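Local coordinates for hypothetical protein TTHA1785 (Thermus thermophilus, PDB 2EPG) that probably joins RNA ends in a GTP- and manganese-dependent ligation, as an RtcB-type RNA ligase, at residues Arg250-Gly253 with His254-Gln258; Glu274-Asp277 with Lys278-Ala282. All blocks are in the same frame, centred on the assembly; numbering follows the deposited sequence.

Both contacts are local and follow one another along the chain, neither nested in nor crossing the other. After strand 240-247 the chain enters helix 250-265. Contact 1 lies at the N-terminal end of that helix and closes no loop. It packs against helices 197-203 and 288-321, near residues predicted to bind manganese. Helix 268-271 comes next. Contact 2 then closes a tight turn just before strand 283-284, which pairs with strand 97-98; contact 2 itself lies against helix 52-60. The centres of contact 1 and contact 2 are about 20 Å apart, and the two do not touch. The loop after strand 97-98 meets both: Pro-100 touches Cys-257, and Ser-99 bonds to Ala-281.

Contact 1: Arg250-Gly253 with His254-Gln258; sequences RGLG and HQVCQ
Val-256 sits one helical turn beyond Leu-252 and meets both its backbone and its side chain. Its CB is 3.6 Å from Leu-252 O. CG2, the branch beside the backbone N, leans back over the same oxygen, and its own distance to Leu-252 O is 3.3 Å. CG2 also meets Leu-252 CD2 at 4.3 Å, methyl to methyl. CG1 lies anti to the backbone N (chi1 167°), pointing away from that oxygen. This is the regular alpha-helical pattern of residues i and i+4 at the N-terminal end of helix 250-265. Three backbone bonds hold it: Gln-255 N to Gly-251 O at 3.0 Å, Val-256 N to Leu-252 O at 3.0 Å and Cys-257 N to Gly-253 O at 3.1 Å. Leu-252 and Val-256 both face helix 288-321, where Ala-296, Ala-300 and Phe-303 receive them. Arg-250 points away from 254-258; its NE bonds to Thr-209 OG1, and it lies near His-215, a predicted manganese ligand. Gln-255 NE2 bonds to Asp-259 OD2, one turn further on.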
ATOM      1  N   ARG A 250      -0.701  10.373   6.725  1.00 33.25           N
ATOM      2  CA  ARG A 250       0.074  11.317   7.509  1.00 35.61           C
ATOM      3  C   ARG A 250      -0.186  11.218   9.023  1.00 37.27           C
ATOM      4  O   ARG A 250      -0.214  10.123   9.581  1.00 38.83           O
ATOM      5  CB  ARG A 250      -0.216  12.713   6.975  1.00 34.61           C
ATOM      6  CG  ARG A 250       0.015  12.807   5.473  1.00 36.15           C
ATOM      7  CD  ARG A 250       1.502  12.915   5.088  1.00 37.71           C
ATOM      8  NE  ARG A 250       1.994  14.288   5.222  1.00 39.13           N
ATOM      9  CZ  ARG A 250       2.671  14.753   6.272  1.00 41.10           C
ATOM     10  NH1 ARG A 250       3.056  16.025   6.302  1.00 38.00           N
ATOM     11  NH2 ARG A 250       2.995  13.940   7.274  1.00 40.00           N
ATOM     12  N   GLY A 251      -0.366  12.343   9.700  1.00 37.12           N
ATOM     13  CA  GLY A 251      -0.588  12.253  11.137  1.00 37.58           C
ATOM     14  C   GLY A 251      -1.947  11.721  11.565  1.00 37.77           C
ATOM     15  O   GLY A 251      -2.101  11.172  12.661  1.00 35.34           O
ATOM     16  N   LEU A 252      -2.937  11.884  10.693  1.00 36.79           N
ATOM     17  CA  LEU A 252      -4.292  11.453  10.973  1.00 34.65           C
ATOM     18  C   LEU A 252      -4.402   9.934  11.167  1.00 35.26           C
ATOM     19  O   LEU A 252      -4.982   9.459  12.157  1.00 33.57           O
ATOM     20  CB  LEU A 252      -5.187  11.945   9.839  1.00 35.31           C
ATOM     21  CG  LEU A 252      -6.696  12.039   9.995  1.00 34.92           C
ATOM     22  CD1 LEU A 252      -7.220  13.072   9.015  1.00 32.92           C
ATOM     23  CD2 LEU A 252      -7.318  10.686   9.759  1.00 36.44           C
ATOM     24  N   GLY A 253      -3.823   9.170  10.243  1.00 33.93           N
ATOM     25  CA  GLY A 253      -3.891   7.725  10.353  1.00 31.73           C
ATOM     26  C   GLY A 253      -3.108   7.187  11.531  1.00 33.59           C
ATOM     27  O   GLY A 253      -3.531   6.250  12.211  1.00 32.71           O
ATOM     28  N   HIS A 254      -1.951   7.779  11.776  1.00 32.65           N
ATOM     29  CA  HIS A 254      -1.113   7.356  12.883  1.00 36.50           C
ATOM     30  C   HIS A 254      -1.893   7.536  14.198  1.00 35.21           C
ATOM     31  O   HIS A 254      -1.933   6.636  15.038  1.00 35.24           O
ATOM     32  CB  HIS A 254       0.163   8.201  12.903  1.00 40.90           C
ATOM     33  CG  HIS A 254       1.205   7.705  13.850  1.00 45.66           C
ATOM     34  ND1 HIS A 254       2.203   6.835  13.466  1.00 49.62           N
ATOM     35  CD2 HIS A 254       1.417   7.967  15.162  1.00 48.74           C
ATOM     36  CE1 HIS A 254       2.989   6.585  14.501  1.00 49.99           C
ATOM     37  NE2 HIS A 254       2.532   7.261  15.541  1.00 50.16           N
ATOM     38  N   GLN A 255      -2.518   8.699  14.360  1.00 34.37           N
ATOM     39  CA  GLN A 255      -3.277   8.999  15.574  1.00 35.16           C
ATOM     40  C   GLN A 255      -4.444   8.036  15.749  1.00 34.59           C
ATOM     41  O   GLN A 255      -4.672   7.537  16.839  1.00 35.38           O
ATOM     42  CB  GLN A 255      -3.795  10.444  15.546  1.00 35.85           C
ATOM     43  CG  GLN A 255      -4.329  10.947  16.893  1.00 36.44           C
ATOM     44  CD  GLN A 255      -3.293  10.838  17.991  1.00 34.80           C
ATOM     45  OE1 GLN A 255      -2.203  11.374  17.870  1.00 38.73           O
ATOM     46  NE2 GLN A 255      -3.626  10.129  19.062  1.00 35.07           N
ATOM     47  N   VAL A 256      -5.185   7.777  14.672  1.00 35.31           N
ATOM     48  CA  VAL A 256      -6.309   6.847  14.729  1.00 32.41           C
ATOM     49  C   VAL A 256      -5.859   5.466  15.213  1.00 33.12           C
ATOM     50  O   VAL A 256      -6.576   4.785  15.960  1.00 34.46           O
ATOM     51  CB  VAL A 256      -6.989   6.704  13.339  1.00 32.47           C
ATOM     52  CG1 VAL A 256      -7.951   5.507  13.342  1.00 29.99           C
ATOM     53  CG2 VAL A 256      -7.747   7.966  13.009  1.00 29.87           C
ATOM     54  N   CYS A 257      -4.671   5.047  14.802  1.00 32.43           N
ATOM     55  CA  CYS A 257      -4.173   3.748  15.227  1.00 35.14           C
ATOM     56  C   CYS A 257      -3.915   3.784  16.729  1.00 34.40           C
ATOM     57  O   CYS A 257      -4.297   2.870  17.463  1.00 34.57           O
ATOM     58  CB  CYS A 257      -2.884   3.385  14.474  1.00 35.00           C
ATOM     59  SG  CYS A 257      -2.182   1.742  14.893  1.00 40.92           S
ATOM     60  N   GLN A 258      -3.273   4.857  17.177  1.00 36.20           N
ATOM     61  CA  GLN A 258      -2.947   5.045  18.591  1.00 37.50           C
ATOM     62  C   GLN A 258      -4.199   5.115  19.455  1.00 35.22           C
ATOM     63  O   GLN A 258      -4.285   4.461  20.486  1.00 35.04           O
ATOM     64  CB  GLN A 258      -2.134   6.326  18.776  1.00 39.01           C
ATOM     65  CG  GLN A 258      -1.844   6.664  20.225  1.00 45.54           C
ATOM     66  CD  GLN A 258      -0.817   5.738  20.852  1.00 48.44           C
ATOM     67  OE1 GLN A 258       0.358   5.757  20.476  1.00 53.27           O
ATOM     68  NE2 GLN A 258      -1.253   4.919  21.809  1.00 49.96           N
TER

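Contact 2: Glu274-Asp277 with Lys278-Ala282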
ATOM      1  N   GLU A 274      -7.823 -13.548  24.263  1.00 47.17           N
ATOM      2  CA  GLU A 274      -6.494 -13.780  24.821  1.00 48.92           C
ATOM      3  C   GLU A 274      -5.397 -13.335  23.853  1.00 48.22           C
ATOM      4  O   GLU A 274      -5.340 -13.795  22.713  1.00 49.10           O
ATOM      5  CB  GLU A 274      -6.323 -15.263  25.157  1.00 51.64           C
ATOM      6  CG  GLU A 274      -4.913 -15.647  25.563  1.00 57.48           C
ATOM      7  CD  GLU A 274      -4.801 -17.117  25.941  1.00 61.17           C
ATOM      8  OE1 GLU A 274      -5.490 -17.536  26.904  1.00 63.12           O
ATOM      9  OE2 GLU A 274      -4.031 -17.847  25.277  1.00 61.56           O
ATOM     10  N   LEU A 275      -4.526 -12.444  24.319  1.00 47.44           N
ATOM     11  CA  LEU A 275      -3.431 -11.912  23.509  1.00 47.19           C
ATOM     12  C   LEU A 275      -2.066 -12.399  24.005  1.00 46.41           C
ATOM     13  O   LEU A 275      -1.626 -12.008  25.082  1.00 46.33           O
ATOM     14  CB  LEU A 275      -3.455 -10.379  23.552  1.00 45.39           C
ATOM     15  CG  LEU A 275      -4.789  -9.693  23.250  1.00 47.59           C
ATOM     16  CD1 LEU A 275      -4.688  -8.216  23.604  1.00 46.18           C
ATOM     17  CD2 LEU A 275      -5.163  -9.882  21.779  1.00 46.42           C
ATOM     18  N   VAL A 276      -1.392 -13.236  23.221  1.00 46.35           N
ATOM     19  CA  VAL A 276      -0.071 -13.737  23.609  1.00 45.80           C
ATOM     20  C   VAL A 276       0.944 -12.596  23.567  1.00 45.41           C
ATOM     21  O   VAL A 276       2.008 -12.669  24.171  1.00 45.42           O
ATOM     22  CB  VAL A 276       0.419 -14.867  22.665  1.00 46.13           C
ATOM     23  CG1 VAL A 276      -0.565 -16.029  22.682  1.00 46.04           C
ATOM     24  CG2 VAL A 276       0.586 -14.334  21.262  1.00 46.53           C
ATOM     25  N   ASP A 277       0.592 -11.543  22.840  1.00 45.18           N
ATOM     26  CA  ASP A 277       1.427 -10.362  22.690  1.00 45.31           C
ATOM     27  C   ASP A 277       0.460  -9.185  22.768  1.00 45.98           C
ATOM     28  O   ASP A 277      -0.483  -9.107  21.985  1.00 47.15           O
ATOM     29  CB  ASP A 277       2.130 -10.414  21.327  1.00 44.91           C
ATOM     30  CG  ASP A 277       2.821  -9.115  20.958  1.00 45.02           C
ATOM     31  OD1 ASP A 277       3.342  -9.034  19.825  1.00 45.47           O
ATOM     32  OD2 ASP A 277       2.847  -8.175  21.782  1.00 46.03           O
ATOM     33  N   LYS A 278       0.676  -8.282  23.720  1.00 46.19           N
ATOM     34  CA  LYS A 278      -0.204  -7.127  23.891  1.00 47.56           C
ATOM     35  C   LYS A 278      -0.309  -6.252  22.646  1.00 46.65           C
ATOM     36  O   LYS A 278      -1.303  -5.547  22.457  1.00 45.41           O
ATOM     37  CB  LYS A 278       0.259  -6.271  25.077  1.00 49.83           C
ATOM     38  CG  LYS A 278       1.769  -6.035  25.119  1.00 55.94           C
ATOM     39  CD  LYS A 278       2.142  -4.579  25.421  1.00 58.08           C
ATOM     40  CE  LYS A 278       1.820  -3.657  24.242  1.00 60.58           C
ATOM     41  NZ  LYS A 278       2.356  -2.271  24.450  1.00 62.21           N
ATOM     42  N   GLN A 279       0.711  -6.300  21.795  1.00 45.31           N
ATOM     43  CA  GLN A 279       0.719  -5.496  20.579  1.00 45.98           C
ATOM     44  C   GLN A 279      -0.262  -6.054  19.546  1.00 44.26           C
ATOM     45  O   GLN A 279      -0.502  -5.442  18.500  1.00 42.31           O
ATOM     46  CB  GLN A 279       2.136  -5.434  19.996  1.00 47.58           C
ATOM     47  CG  GLN A 279       3.199  -5.064  21.027  1.00 52.13           C
ATOM     48  CD  GLN A 279       4.444  -4.445  20.407  1.00 54.68           C
ATOM     49  OE1 GLN A 279       5.043  -5.005  19.486  1.00 56.37           O
ATOM     50  NE2 GLN A 279       4.840  -3.283  20.917  1.00 54.89           N
ATOM     51  N   LEU A 280      -0.832  -7.212  19.861  1.00 43.48           N
ATOM     52  CA  LEU A 280      -1.809  -7.876  18.999  1.00 42.89           C
ATOM     53  C   LEU A 280      -3.220  -7.390  19.363  1.00 42.27           C
ATOM     54  O   LEU A 280      -4.226  -7.947  18.902  1.00 42.14           O
ATOM     55  CB  LEU A 280      -1.716  -9.382  19.215  1.00 43.72           C
ATOM     56  CG  LEU A 280      -1.580 -10.310  18.015  1.00 47.53           C
ATOM     57  CD1 LEU A 280      -0.456  -9.863  17.095  1.00 45.32           C
ATOM     58  CD2 LEU A 280      -1.328 -11.714  18.540  1.00 48.79           C
ATOM     59  N   ALA A 281      -3.278  -6.358  20.202  1.00 38.92           N
ATOM     60  CA  ALA A 281      -4.534  -5.778  20.667  1.00 37.52           C
ATOM     61  C   ALA A 281      -5.615  -5.776  19.590  1.00 35.80           C
ATOM     62  O   ALA A 281      -5.453  -5.139  18.555  1.00 36.37           O
ATOM     63  CB  ALA A 281      -4.284  -4.364  21.157  1.00 38.66           C
ATOM     64  N   ALA A 282      -6.719  -6.481  19.845  1.00 32.60           N
ATOM     65  CA  ALA A 282      -7.814  -6.582  18.875  1.00 31.01           C
ATOM     66  C   ALA A 282      -9.185  -6.553  19.547  1.00 30.80           C
ATOM     67  O   ALA A 282      -9.287  -6.738  20.749  1.00 30.39           O
ATOM     68  CB  ALA A 282      -7.674  -7.875  18.069  1.00 29.09           C
TER
HETATM   69  O   HOH W   1       5.029  -7.419  18.574  1.00 56.64           O
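Asp-277 meets Gln-279 and Leu-280 in an Asx turn that opens the short 3-10 segment 278-280. One side-chain hydrogen bond defines the Asx turn: Gln-279 N donates to Asp-277 OD2 at 2.8 Å, in a fairly straight bond. The N-H comes from above the carboxylate plane, 61° out of it. A separate backbone bond, from residue i+3 to residue i, closes the 3-10 turn: Leu-280 N donates to Asp-277 O at 2.9 Å. Asp-277 is thus gripped twice, once by its side chain and once by its backbone. CG of Asp-277 is anti to the backbone N (chi1 169°), and this swings the carboxylate forward over the next two residues.

The apolar contacts lie around Leu-275 and Leu-280. Leu-275 CD2 meets Leu-280 CB at 4.3 Å, and it also comes up to the backbone carbonyl oxygen Leu-280 O at 3.6 Å. Leu-275 CD1 rests against Ala-281 CA at 3.8 Å. Val-276 CG2 reaches Leu-280 CD2 at 4.2 Å. Outside the two segments, Asn-59 of helix 52-60 touches both Val-276 and Leu-280, and Leu-280 also touches Phe-82. Ala-281 O bonds to Ser-99 OG, just before strand 283-284. The turn lies away from the predicted manganese and GMP sites.

A water adds a polar link. The carboxylate of Asp-277 and the amide of Gln-279 have planes 25° apart. One water sits 2.6 Å from Asp-277 OD1 and 2.6 Å from Gln-279 OE1, within bonding distance of both.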